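Side-chain contacts in clostripain-related protein (Bacteroides thetaiotaomicron, PDB 6N9J), which probably cleaves peptide bonds as a secreted cysteine protease of the C11 (clostripain) family, a member of clan CD: residues Arg256-Thr261 / Ser301-His306; Leu248-Ala253 / Lys308-Asn313; Met291-Ser296 / Thr346-Glu351. One frame throughout, in Å; residues are numbered along the deposited sequence.

Contact 1. Residues Arg256-Thr261 / Ser301-His306; sequences RDVLQT and SQAFNH
Val-258 and Ala-303 meet where the backbones of the two segments come nearest, their CA atoms 5.4 Å apart. The touching branch of the valine is CG2, which lies 3.6 Å from Ala-303 O and 4.3 Å from Ala-303 CB, so the methyl rests more on the backbone carbonyl than on the alanine methyl. It also meets the next residue, 4.3 Å from Phe-304 CA. With chi1 at 163°, CG1 is trans to the valine's own N, and CG2 is the branch left to reach over. A methyl is all that Ala-303 offers in return: its CB points at the other helix and stops 4.2 Å from Asp-257 O, and its small size lets the backbones come this near. The two helices, 248-259 and 301-314, are antiparallel neighbours within the insertion between strands 239-244 and 315-327, which pair antiparallel in the main sheet; the chain makes helix 290-297 on its way from one to the other. This contact joins the last turn of the first helix to the first turn of the second. Behind Val-258, its carbonyl O accepts two bonds from one residue, Thr-261: the hydroxyl OG1 at 2.9 Å, tilted 19° from the carbonyl plane, and the amide N. A threonine can thus tie down the end of the helix with both its polar groups. On the other side, Ala-303 N donates to Asn-300 OD1, fixing the start of the second helix. The apolar Phe-304 ring extends alongside the valine to Met-291 and Gln-295, filling the buried junction with helix 290-297.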
ATOM      1  N   ARG A 256      10.971   2.890 -22.184  1.00 32.34           N
ATOM      2  CA  ARG A 256      10.690   2.993 -23.604  1.00 38.35           C
ATOM      3  C   ARG A 256      11.946   2.698 -24.409  1.00 44.11           C
ATOM      4  O   ARG A 256      11.902   1.961 -25.386  1.00 45.18           O
ATOM      5  CB  ARG A 256      10.145   4.378 -23.945  1.00 42.71           C
ATOM      6  CG  ARG A 256       8.849   4.703 -23.212  1.00 47.31           C
ATOM      7  CD  ARG A 256       8.281   6.073 -23.575  1.00 52.59           C
ATOM      8  NE  ARG A 256       9.273   6.928 -24.216  1.00 56.96           N
ATOM      9  CZ  ARG A 256       9.455   8.210 -23.921  1.00 59.15           C
ATOM     10  NH1 ARG A 256       8.708   8.792 -22.989  1.00 57.96           N
ATOM     11  NH2 ARG A 256      10.388   8.909 -24.559  1.00 61.34           N
ATOM     12  N   ASP A 257      13.070   3.246 -23.963  1.00 46.84           N
ATOM     13  CA  ASP A 257      14.341   3.051 -24.646  1.00 49.86           C
ATOM     14  C   ASP A 257      14.767   1.588 -24.658  1.00 43.57           C
ATOM     15  O   ASP A 257      15.345   1.112 -25.640  1.00 44.59           O
ATOM     16  CB  ASP A 257      15.426   3.905 -23.992  1.00 57.03           C
ATOM     17  CG  ASP A 257      15.161   5.386 -24.137  1.00 63.17           C
ATOM     18  OD1 ASP A 257      14.167   5.756 -24.804  1.00 64.81           O
ATOM     19  OD2 ASP A 257      15.946   6.179 -23.576  1.00 66.35           O
ATOM     20  N   VAL A 258      14.488   0.880 -23.568  1.00 34.12           N
ATOM     21  CA  VAL A 258      14.830  -0.533 -23.488  1.00 29.43           C
ATOM     22  C   VAL A 258      13.995  -1.320 -24.499  1.00 29.74           C
ATOM     23  O   VAL A 258      14.524  -2.147 -25.241  1.00 29.02           O
ATOM     24  CB  VAL A 258      14.628  -1.088 -22.062  1.00 26.98           C
ATOM     25  CG1 VAL A 258      14.570  -2.601 -22.064  1.00 24.12           C
ATOM     26  CG2 VAL A 258      15.747  -0.613 -21.156  1.00 27.27           C
ATOM     27  N   LEU A 259      12.700  -1.030 -24.543  1.00 30.10           N
ATOM     28  CA  LEU A 259      11.784  -1.688 -25.463  1.00 33.19           C
ATOM     29  C   LEU A 259      12.147  -1.470 -26.926  1.00 40.53           C
ATOM     30  O   LEU A 259      11.781  -2.281 -27.770  1.00 44.16           O
ATOM     31  CB  LEU A 259      10.346  -1.215 -25.222  1.00 29.73           C
ATOM     32  CG  LEU A 259       9.731  -1.621 -23.884  1.00 27.58           C
ATOM     33  CD1 LEU A 259       8.266  -1.203 -23.801  1.00 26.53           C
ATOM     34  CD2 LEU A 259       9.877  -3.107 -23.660  1.00 26.85           C
ATOM     35  N   GLN A 260      12.875  -0.399 -27.238  1.00 46.20           N
ATOM     36  CA  GLN A 260      13.270  -0.145 -28.630  1.00 52.38           C
ATOM     37  C   GLN A 260      14.296  -1.150 -29.145  1.00 52.11           C
ATOM     38  O   GLN A 260      14.707  -1.081 -30.300  1.00 54.74           O
ATOM     39  CB  GLN A 260      13.835   1.269 -28.798  1.00 57.15           C
ATOM     40  CG  GLN A 260      13.077   2.379 -28.074  1.00 59.77           C
ATOM     41  CD  GLN A 260      11.636   2.564 -28.541  1.00 63.58           C
ATOM     42  OE1 GLN A 260      10.806   1.655 -28.452  1.00 64.07           O
ATOM     43  NE2 GLN A 260      11.333   3.758 -29.035  1.00 66.27           N
ATOM     44  N   THR A 261      14.707  -2.076 -28.280  1.00 48.80           N
ATOM     45  CA  THR A 261      15.693  -3.097 -28.626  1.00 46.11           C
ATOM     46  C   THR A 261      15.239  -4.474 -28.134  1.00 39.17           C
ATOM     47  O   THR A 261      14.285  -4.586 -27.346  1.00 32.74           O
ATOM     48  CB  THR A 261      17.083  -2.762 -28.028  1.00 48.70           C
ATOM     49  OG1 THR A 261      16.993  -2.703 -26.596  1.00 49.67           O
ATOM     50  CG2 THR A 261      17.576  -1.417 -28.535  1.00 49.39           C
ATOM     51  N   SER A 301      22.927  -3.462 -23.539  1.00 29.06           N
ATOM     52  CA  SER A 301      23.480  -3.116 -22.226  1.00 29.77           C
ATOM     53  C   SER A 301      23.509  -1.610 -21.926  1.00 30.02           C
ATOM     54  O   SER A 301      23.355  -1.216 -20.785  1.00 26.97           O
ATOM     55  CB  SER A 301      24.892  -3.683 -22.080  1.00 30.01           C
ATOM     56  OG  SER A 301      24.851  -5.089 -21.904  1.00 30.77           O
ATOM     57  N   GLN A 302      23.729  -0.778 -22.938  1.00 35.65           N
ATOM     58  CA  GLN A 302      23.720   0.665 -22.735  1.00 35.98           C
ATOM     59  C   GLN A 302      22.345   1.096 -22.258  1.00 34.92           C
ATOM     60  O   GLN A 302      22.203   1.725 -21.208  1.00 32.14           O
ATOM     61  CB  GLN A 302      24.093   1.406 -24.018  1.00 38.11           C
ATOM     62  N   ALA A 303      21.329   0.734 -23.032  1.00 34.66           N
ATOM     63  CA  ALA A 303      19.948   1.028 -22.677  1.00 33.55           C
ATOM     64  C   ALA A 303      19.605   0.489 -21.295  1.00 31.28           C
ATOM     65  O   ALA A 303      18.881   1.129 -20.527  1.00 30.59           O
ATOM     66  CB  ALA A 303      19.007   0.449 -23.711  1.00 35.03           C
ATOM     67  N   PHE A 304      20.139  -0.685 -20.977  1.00 29.87           N
ATOM     68  CA  PHE A 304      19.761  -1.369 -19.750  1.00 28.36           C
ATOM     69  C   PHE A 304      20.475  -0.836 -18.530  1.00 28.26           C
ATOM     70  O   PHE A 304      19.859  -0.651 -17.487  1.00 24.21           O
ATOM     71  CB  PHE A 304      20.028  -2.861 -19.847  1.00 28.01           C
ATOM     72  CG  PHE A 304      19.594  -3.616 -18.629  1.00 28.23           C
ATOM     73  CD1 PHE A 304      18.258  -3.628 -18.250  1.00 24.04           C
ATOM     74  CD2 PHE A 304      20.515  -4.304 -17.858  1.00 30.49           C
ATOM     75  CE1 PHE A 304      17.849  -4.317 -17.131  1.00 23.40           C
ATOM     76  CE2 PHE A 304      20.109  -4.990 -16.728  1.00 30.16           C
ATOM     77  CZ  PHE A 304      18.777  -4.993 -16.366  1.00 25.58           C
ATOM     78  N   ASN A 305      21.780  -0.622 -18.650  1.00 29.75           N
ATOM     79  CA  ASN A 305      22.536  -0.083 -17.529  1.00 29.83           C
ATOM     80  C   ASN A 305      22.007   1.293 -17.139  1.00 26.86           C
ATOM     81  O   ASN A 305      22.131   1.697 -15.998  1.00 28.25           O
ATOM     82  CB  ASN A 305      24.032  -0.011 -17.859  1.00 31.26           C
ATOM     83  CG  ASN A 305      24.657  -1.389 -18.050  1.00 34.29           C
ATOM     84  OD1 ASN A 305      24.124  -2.396 -17.581  1.00 35.20           O
ATOM     85  ND2 ASN A 305      25.795  -1.437 -18.739  1.00 35.64           N
ATOM     86  N   HIS A 306      21.423   2.009 -18.096  1.00 26.17           N
ATOM     87  CA  HIS A 306      20.788   3.281 -17.808  1.00 26.68           C
ATOM     88  C   HIS A 306      19.459   3.055 -17.082  1.00 27.36           C
ATOM     89  O   HIS A 306      19.118   3.782 -16.151  1.00 25.23           O
ATOM     90  CB  HIS A 306      20.548   4.083 -19.080  1.00 28.92           C
ATOM     91  CG  HIS A 306      19.783   5.347 -18.843  1.00 33.35           C
ATOM     92  ND1 HIS A 306      20.370   6.494 -18.355  1.00 34.04           N
ATOM     93  CD2 HIS A 306      18.466   5.636 -18.992  1.00 33.07           C
ATOM     94  CE1 HIS A 306      19.456   7.437 -18.226  1.00 34.05           C
ATOM     95  NE2 HIS A 306      18.292   6.942 -18.606  1.00 33.53           N
TER

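Contact 2. Residues Leu248-Ala253 / Lys308-Asn313; sequences LSALAA and KEMYKN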
ATOM      1  N   LEU A 248       9.396   8.554 -11.433  1.00 17.56           N
ATOM      2  CA  LEU A 248       8.685   7.612 -12.305  1.00 19.87           C
ATOM      3  C   LEU A 248       8.655   8.014 -13.779  1.00 24.78           C
ATOM      4  O   LEU A 248       8.677   7.141 -14.653  1.00 24.34           O
ATOM      5  CB  LEU A 248       7.253   7.412 -11.815  1.00 22.21           C
ATOM      6  CG  LEU A 248       7.136   6.857 -10.391  1.00 24.52           C
ATOM      7  CD1 LEU A 248       5.721   7.033  -9.857  1.00 26.39           C
ATOM      8  CD2 LEU A 248       7.545   5.398 -10.357  1.00 23.95           C
ATOM      9  N   SER A 249       8.594   9.312 -14.071  1.00 26.60           N
ATOM     10  CA  SER A 249       8.572   9.752 -15.465  1.00 28.89           C
ATOM     11  C   SER A 249       9.870   9.348 -16.187  1.00 27.92           C
ATOM     12  O   SER A 249       9.829   8.873 -17.319  1.00 26.85           O
ATOM     13  CB  SER A 249       8.358  11.263 -15.567  1.00 32.16           C
ATOM     14  OG  SER A 249       9.418  11.967 -14.949  1.00 36.58           O
ATOM     15  N   ALA A 250      11.010   9.530 -15.524  1.00 27.03           N
ATOM     16  CA  ALA A 250      12.295   9.101 -16.071  1.00 25.75           C
ATOM     17  C   ALA A 250      12.363   7.580 -16.185  1.00 23.35           C
ATOM     18  O   ALA A 250      12.983   7.045 -17.105  1.00 23.65           O
ATOM     19  CB  ALA A 250      13.444   9.612 -15.221  1.00 24.63           C
ATOM     20  N   LEU A 251      11.741   6.887 -15.245  1.00 21.11           N
ATOM     21  CA  LEU A 251      11.689   5.431 -15.312  1.00 21.93           C
ATOM     22  C   LEU A 251      10.904   5.000 -16.554  1.00 24.59           C
ATOM     23  O   LEU A 251      11.345   4.138 -17.307  1.00 27.84           O
ATOM     24  CB  LEU A 251      11.068   4.848 -14.038  1.00 17.93           C
ATOM     25  CG  LEU A 251      11.066   3.312 -13.944  1.00 19.27           C
ATOM     26  CD1 LEU A 251      12.474   2.713 -14.054  1.00 14.86           C
ATOM     27  CD2 LEU A 251      10.390   2.864 -12.673  1.00 13.62           C
ATOM     28  N   ALA A 252       9.755   5.628 -16.779  1.00 25.38           N
ATOM     29  CA  ALA A 252       8.947   5.342 -17.964  1.00 25.22           C
ATOM     30  C   ALA A 252       9.730   5.631 -19.241  1.00 24.42           C
ATOM     31  O   ALA A 252       9.679   4.856 -20.187  1.00 27.77           O
ATOM     32  CB  ALA A 252       7.657   6.153 -17.933  1.00 23.52           C
ATOM     33  N   ALA A 253      10.458   6.744 -19.262  1.00 22.89           N
ATOM     34  CA  ALA A 253      11.290   7.099 -20.408  1.00 23.50           C
ATOM     35  C   ALA A 253      12.447   6.108 -20.586  1.00 24.89           C
ATOM     36  O   ALA A 253      12.803   5.761 -21.705  1.00 26.38           O
ATOM     37  CB  ALA A 253      11.825   8.521 -20.264  1.00 23.55           C
ATOM     38  N   LYS A 308      18.702   0.616 -15.104  1.00 26.96           N
ATOM     39  CA  LYS A 308      18.963   0.247 -13.715  1.00 27.37           C
ATOM     40  C   LYS A 308      19.208   1.486 -12.854  1.00 25.96           C
ATOM     41  O   LYS A 308      18.782   1.530 -11.702  1.00 25.12           O
ATOM     42  CB  LYS A 308      20.150  -0.708 -13.617  1.00 28.71           C
ATOM     43  CG  LYS A 308      19.874  -2.076 -14.246  1.00 33.76           C
ATOM     44  CD  LYS A 308      20.854  -3.131 -13.763  1.00 37.77           C
ATOM     45  CE  LYS A 308      22.281  -2.798 -14.163  1.00 42.13           C
ATOM     46  NZ  LYS A 308      23.263  -3.769 -13.589  1.00 43.88           N
ATOM     47  N   GLU A 309      19.887   2.483 -13.415  1.00 25.23           N
ATOM     48  CA  GLU A 309      20.119   3.739 -12.698  1.00 26.88           C
ATOM     49  C   GLU A 309      18.806   4.443 -12.389  1.00 22.07           C
ATOM     50  O   GLU A 309      18.594   4.882 -11.269  1.00 22.25           O
ATOM     51  CB  GLU A 309      21.024   4.678 -13.497  1.00 30.87           C
ATOM     52  CG  GLU A 309      22.347   4.074 -13.955  1.00 37.72           C
ATOM     53  CD  GLU A 309      23.355   3.920 -12.831  1.00 42.28           C
ATOM     54  OE1 GLU A 309      22.961   4.053 -11.649  1.00 39.09           O
ATOM     55  OE2 GLU A 309      24.548   3.675 -13.137  1.00 46.63           O
ATOM     56  N   MET A 310      17.937   4.552 -13.391  1.00 21.46           N
ATOM     57  CA  MET A 310      16.646   5.197 -13.216  1.00 20.54           C
ATOM     58  C   MET A 310      15.792   4.396 -12.256  1.00 20.73           C
ATOM     59  O   MET A 310      14.997   4.953 -11.506  1.00 17.86           O
ATOM     60  CB  MET A 310      15.925   5.351 -14.557  1.00 19.00           C
ATOM     61  CG  MET A 310      16.638   6.252 -15.546  1.00 20.42           C
ATOM     62  SD  MET A 310      16.933   7.951 -14.994  1.00 18.26           S
ATOM     63  CE  MET A 310      18.637   7.830 -14.501  1.00 20.39           C
ATOM     64  N   TYR A 311      15.955   3.078 -12.298  1.00 23.78           N
ATOM     65  CA  TYR A 311      15.260   2.201 -11.361  1.00 22.94           C
ATOM     66  C   TYR A 311      15.726   2.457  -9.933  1.00 20.79           C
ATOM     67  O   TYR A 311      14.922   2.507  -9.011  1.00 18.35           O
ATOM     68  CB  TYR A 311      15.497   0.741 -11.727  1.00 22.70           C
ATOM     69  CG  TYR A 311      14.633  -0.237 -10.977  1.00 23.90           C
ATOM     70  CD1 TYR A 311      14.978  -0.665  -9.704  1.00 23.75           C
ATOM     71  CD2 TYR A 311      13.472  -0.741 -11.545  1.00 25.05           C
ATOM     72  CE1 TYR A 311      14.195  -1.567  -9.019  1.00 24.36           C
ATOM     73  CE2 TYR A 311      12.680  -1.641 -10.867  1.00 25.66           C
ATOM     74  CZ  TYR A 311      13.048  -2.053  -9.604  1.00 27.55           C
ATOM     75  OH  TYR A 311      12.264  -2.952  -8.917  1.00 31.44           O
ATOM     76  N   LYS A 312      17.036   2.567  -9.751  1.00 21.45           N
ATOM     77  CA  LYS A 312      17.601   2.831  -8.433  1.00 20.59           C
ATOM     78  C   LYS A 312      17.093   4.164  -7.881  1.00 21.62           C
ATOM     79  O   LYS A 312      16.818   4.283  -6.687  1.00 20.31           O
ATOM     80  CB  LYS A 312      19.132   2.827  -8.494  1.00 15.61           C
ATOM     81  N   ASN A 313      16.974   5.162  -8.760  1.00 24.29           N
ATOM     82  CA  ASN A 313      16.484   6.487  -8.368  1.00 24.48           C
ATOM     83  C   ASN A 313      15.036   6.486  -7.893  1.00 23.05           C
ATOM     84  O   ASN A 313      14.649   7.319  -7.066  1.00 21.84           O
ATOM     85  CB  ASN A 313      16.612   7.480  -9.530  1.00 25.41           C
ATOM     86  CG  ASN A 313      18.047   7.901  -9.792  1.00 25.51           C
ATOM     87  OD1 ASN A 313      18.938   7.654  -8.982  1.00 26.99           O
ATOM     88  ND2 ASN A 313      18.273   8.544 -10.931  1.00 23.46           N
TER
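Leu-251 and Met-310 meet through different chi1 wells. In Leu-251 the CG is trans to the main-chain N (-175°), which carries the isobutyl group across to the other helix; in Met-310 the CG lies beside its own N (-64°), and two further bends bring SD beside Ala-250 CB and turn the terminal CE away from that helix. Leu-251 CD1 does most of the touching. It fits against the backbone between two residues, 3.9 Å from Tyr-311 CA and 4.1 Å from Met-310 C, and lies 4.3 Å from Tyr-311 CB. Helices 248-259 and 301-314 pack side by side; segments 248-253 and 308-313 run antiparallel, their axes 8.8 Å apart at closest and 159° between directions, and Leu-251 and Met-310 have the nearest CA atoms of the two. A branched, flexible leucine suits such a place, because one methyl can reach the backbone where Met-310 joins Tyr-311. Next to it Ala-250 presents CB, with Met-310 SD at 3.9 Å; the methionine's CG is 4.1 Å from Ala-250 O. The small alanine lets the bulky, polarisable sulfur lie close beside its methyl. Tyr-311 turns its ring past Leu-251 toward Leu-290 and Met-291 of helix 290-297. Its OH is hydrogen-bonded to Glu-342 O, which satisfies the polar end of a buried ring.

Contact 3. Residues Met291-Ser296 / Thr346-Glu351; sequences MGLMQS and TYILRE
Leu-293 reaches from helix 290-297 to the chain that continues from strand 345-346, the antiparallel partner of strand 288-289, which leads into that helix; the contact packs the helix on this continuation. Its CB points toward that chain, and with CG trans to the main-chain N (chi1 177°) the two methyls of the fork are carried out to meet it. CD1 lies 3.8 Å from both Ile-348 CG1 and Ile-348 CD1, the two side chains running antiparallel alongside one another. CD2 takes the other partner, Thr-346 CG2, at 3.8 Å, where the threonine side chain lies roughly perpendicular to the leucine; it also lies 3.9 Å from Ile-348 CG1. A forked leucine therefore fills two neighbouring contacts at once. Thr-346 suits this buried place because its methyl meets the leucine while OG1 is satisfied by Glu-167 OE2. Backbone bonds to His-288 place the residue, and the OG1 bond helps fix the rotation that turns CG2 to the leucine. Ile-276 packs on Leu-293 as well. Within the helix, Leu-293 O accepts from both Ser-296 N and, at 2.8 Å, Ser-296 OG, which reach it from the same face of the carbonyl plane, the hydroxyl 37° out of that plane.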
ATOM      1  N   MET A 291      11.979  -5.508 -12.247  1.00 19.25           N
ATOM      2  CA  MET A 291      13.379  -5.586 -12.677  1.00 20.15           C
ATOM      3  C   MET A 291      13.656  -6.927 -13.347  1.00 22.38           C
ATOM      4  O   MET A 291      14.405  -6.999 -14.322  1.00 24.63           O
ATOM      5  CB  MET A 291      14.347  -5.374 -11.504  1.00 17.20           C
ATOM      6  CG  MET A 291      15.843  -5.498 -11.910  1.00 28.35           C
ATOM      7  SD  MET A 291      16.408  -4.284 -13.130  1.00 18.06           S
ATOM      8  CE  MET A 291      16.753  -2.878 -12.081  1.00 20.31           C
ATOM      9  N   GLY A 292      13.046  -7.984 -12.808  1.00 22.51           N
ATOM     10  CA  GLY A 292      13.194  -9.326 -13.342  1.00 22.82           C
ATOM     11  C   GLY A 292      12.651  -9.387 -14.748  1.00 19.81           C
ATOM     12  O   GLY A 292      13.247 -10.009 -15.628  1.00 23.63           O
ATOM     13  N   LEU A 293      11.542  -8.698 -14.981  1.00 18.01           N
ATOM     14  CA  LEU A 293      10.996  -8.608 -16.334  1.00 21.35           C
ATOM     15  C   LEU A 293      11.961  -7.917 -17.310  1.00 23.96           C
ATOM     16  O   LEU A 293      12.188  -8.411 -18.414  1.00 23.88           O
ATOM     17  CB  LEU A 293       9.656  -7.872 -16.332  1.00 19.42           C
ATOM     18  CG  LEU A 293       9.019  -7.644 -17.709  1.00 19.23           C
ATOM     19  CD1 LEU A 293       8.815  -8.955 -18.425  1.00 18.31           C
ATOM     20  CD2 LEU A 293       7.701  -6.891 -17.614  1.00 17.93           C
ATOM     21  N   MET A 294      12.519  -6.777 -16.903  1.00 23.20           N
ATOM     22  CA  MET A 294      13.342  -5.961 -17.799  1.00 20.74           C
ATOM     23  C   MET A 294      14.687  -6.618 -18.101  1.00 23.50           C
ATOM     24  O   MET A 294      15.243  -6.452 -19.191  1.00 22.27           O
ATOM     25  CB  MET A 294      13.545  -4.569 -17.193  1.00 19.59           C
ATOM     26  CG  MET A 294      12.238  -3.788 -17.009  1.00 17.21           C
ATOM     27  SD  MET A 294      11.422  -3.393 -18.575  1.00 23.56           S
ATOM     28  CE  MET A 294       9.955  -4.339 -18.420  1.00 23.97           C
ATOM     29  N   GLN A 295      15.205  -7.371 -17.137  1.00 27.84           N
ATOM     30  CA  GLN A 295      16.442  -8.110 -17.349  1.00 31.03           C
ATOM     31  C   GLN A 295      16.273  -9.155 -18.437  1.00 32.16           C
ATOM     32  O   GLN A 295      17.203  -9.443 -19.170  1.00 32.26           O
ATOM     33  CB  GLN A 295      16.909  -8.788 -16.062  1.00 35.91           C
ATOM     34  CG  GLN A 295      17.741  -7.892 -15.166  1.00 41.84           C
ATOM     35  CD  GLN A 295      18.147  -8.557 -13.864  1.00 45.78           C
ATOM     36  OE1 GLN A 295      17.959  -9.765 -13.687  1.00 47.75           O
ATOM     37  NE2 GLN A 295      18.720  -7.770 -12.945  1.00 45.04           N
ATOM     38  N   SER A 296      15.084  -9.725 -18.553  1.00 33.87           N
ATOM     39  CA  SER A 296      14.894 -10.807 -19.505  1.00 37.05           C
ATOM     40  C   SER A 296      14.448 -10.314 -20.880  1.00 35.91           C
ATOM     41  O   SER A 296      14.474 -11.068 -21.839  1.00 36.32           O
ATOM     42  CB  SER A 296      13.886 -11.811 -18.962  1.00 38.58           C
ATOM     43  OG  SER A 296      12.672 -11.166 -18.657  1.00 39.34           O
ATOM     44  N   THR A 346       4.790  -5.817 -11.530  1.00 19.67           N
ATOM     45  CA  THR A 346       4.273  -5.370 -12.805  1.00 19.39           C
ATOM     46  C   THR A 346       3.422  -6.482 -13.410  1.00 21.59           C
ATOM     47  O   THR A 346       3.562  -7.658 -13.048  1.00 18.68           O
ATOM     48  CB  THR A 346       5.412  -5.000 -13.790  1.00 25.16           C
ATOM     49  OG1 THR A 346       4.865  -4.454 -14.998  1.00 24.00           O
ATOM     50  CG2 THR A 346       6.232  -6.232 -14.142  1.00 27.78           C
ATOM     51  N   TYR A 347       2.542  -6.108 -14.333  1.00 21.86           N
ATOM     52  CA  TYR A 347       1.822  -7.086 -15.123  1.00 22.69           C
ATOM     53  C   TYR A 347       2.599  -7.404 -16.409  1.00 24.25           C
ATOM     54  O   TYR A 347       3.097  -6.501 -17.093  1.00 25.60           O
ATOM     55  CB  TYR A 347       0.426  -6.575 -15.451  1.00 23.13           C
ATOM     56  CG  TYR A 347      -0.414  -7.568 -16.201  1.00 22.24           C
ATOM     57  CD1 TYR A 347      -0.783  -8.772 -15.614  1.00 21.66           C
ATOM     58  CD2 TYR A 347      -0.851  -7.303 -17.487  1.00 25.45           C
ATOM     59  CE1 TYR A 347      -1.552  -9.691 -16.291  1.00 24.46           C
ATOM     60  CE2 TYR A 347      -1.627  -8.221 -18.180  1.00 26.63           C
ATOM     61  CZ  TYR A 347      -1.975  -9.411 -17.575  1.00 27.95           C
ATOM     62  OH  TYR A 347      -2.744 -10.328 -18.257  1.00 33.08           O
ATOM     63  N   ILE A 348       2.715  -8.689 -16.724  1.00 19.66           N
ATOM     64  CA  ILE A 348       3.331  -9.101 -17.985  1.00 23.19           C
ATOM     65  C   ILE A 348       2.247  -9.435 -19.002  1.00 27.23           C
ATOM     66  O   ILE A 348       1.574 -10.460 -18.872  1.00 30.67           O
ATOM     67  CB  ILE A 348       4.248 -10.312 -17.787  1.00 21.13           C
ATOM     68  CG1 ILE A 348       5.441  -9.938 -16.898  1.00 21.70           C
ATOM     69  CG2 ILE A 348       4.693 -10.868 -19.128  1.00 22.97           C
ATOM     70  CD1 ILE A 348       6.306 -11.124 -16.500  1.00 24.25           C
ATOM     71  N   LEU A 349       2.058  -8.564 -19.992  1.00 28.57           N
ATOM     72  CA  LEU A 349       1.035  -8.784 -21.015  1.00 33.82           C
ATOM     73  C   LEU A 349       1.215 -10.143 -21.668  1.00 38.80           C
ATOM     74  O   LEU A 349       2.296 -10.476 -22.145  1.00 40.87           O
ATOM     75  CB  LEU A 349       1.074  -7.684 -22.077  1.00 35.22           C
ATOM     76  CG  LEU A 349       0.616  -6.303 -21.593  1.00 36.61           C
ATOM     77  CD1 LEU A 349       1.051  -5.215 -22.565  1.00 37.81           C
ATOM     78  CD2 LEU A 349      -0.895  -6.280 -21.398  1.00 35.44           C
ATOM     79  N   ARG A 350       0.153 -10.935 -21.672  1.00 41.73           N
ATOM     80  CA  ARG A 350       0.230 -12.274 -22.220  1.00 45.29           C
ATOM     81  C   ARG A 350      -0.537 -12.389 -23.532  1.00 49.37           C
ATOM     82  O   ARG A 350      -0.588 -13.465 -24.129  1.00 49.12           O
ATOM     83  CB  ARG A 350      -0.292 -13.283 -21.204  1.00 45.32           C
ATOM     84  CG  ARG A 350       0.532 -13.347 -19.922  1.00 44.62           C
ATOM     85  CD  ARG A 350      -0.308 -13.948 -18.820  1.00 45.87           C
ATOM     86  NE  ARG A 350       0.461 -14.380 -17.656  1.00 45.46           N
ATOM     87  CZ  ARG A 350       0.867 -13.568 -16.686  1.00 44.29           C
ATOM     88  NH1 ARG A 350       0.615 -12.268 -16.758  1.00 41.14           N
ATOM     89  NH2 ARG A 350       1.542 -14.054 -15.656  1.00 45.45           N
ATOM     90  N   GLU A 351      -1.125 -11.277 -23.969  1.00 53.53           N
ATOM     91  CA  GLU A 351      -1.829 -11.205 -25.252  1.00 59.41           C
ATOM     92  C   GLU A 351      -2.909 -12.276 -25.395  1.00 56.39           C
ATOM     93  O   GLU A 351      -2.856 -13.097 -26.309  1.00 55.68           O
ATOM     94  CB  GLU A 351      -0.833 -11.333 -26.410  1.00 67.29           C
ATOM     95  CG  GLU A 351       0.173 -10.195 -26.520  1.00 71.85           C
ATOM     96  CD  GLU A 351      -0.411  -8.949 -27.161  1.00 76.93           C
ATOM     97  OE1 GLU A 351      -1.603  -8.967 -27.543  1.00 79.70           O
ATOM     98  OE2 GLU A 351       0.327  -7.946 -27.284  1.00 77.85           O
TER

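How the contacts relate
Contacts 1 and 2 are successive patches along one antiparallel pair, helices 248-259 and 301-314, with centres 11 Å apart; contact 1 is nested within the loop that contact 2 closes. Contact 3 brings in the third helix, 290-297, which directly precedes 301-314 in the chain. Met-291 is shared: its CE lies 3.6 Å from Tyr-311 CG and 3.9 Å from Lys-308 CG, and its SD 4.1 Å from Phe-304 CZ, although the centre of contact 3 is about 14 Å from that of contact 1 and 16 Å from that of contact 2. All three lie on one side of the chain's centre, about 20 to 29 Å out, with contact 1 farthest.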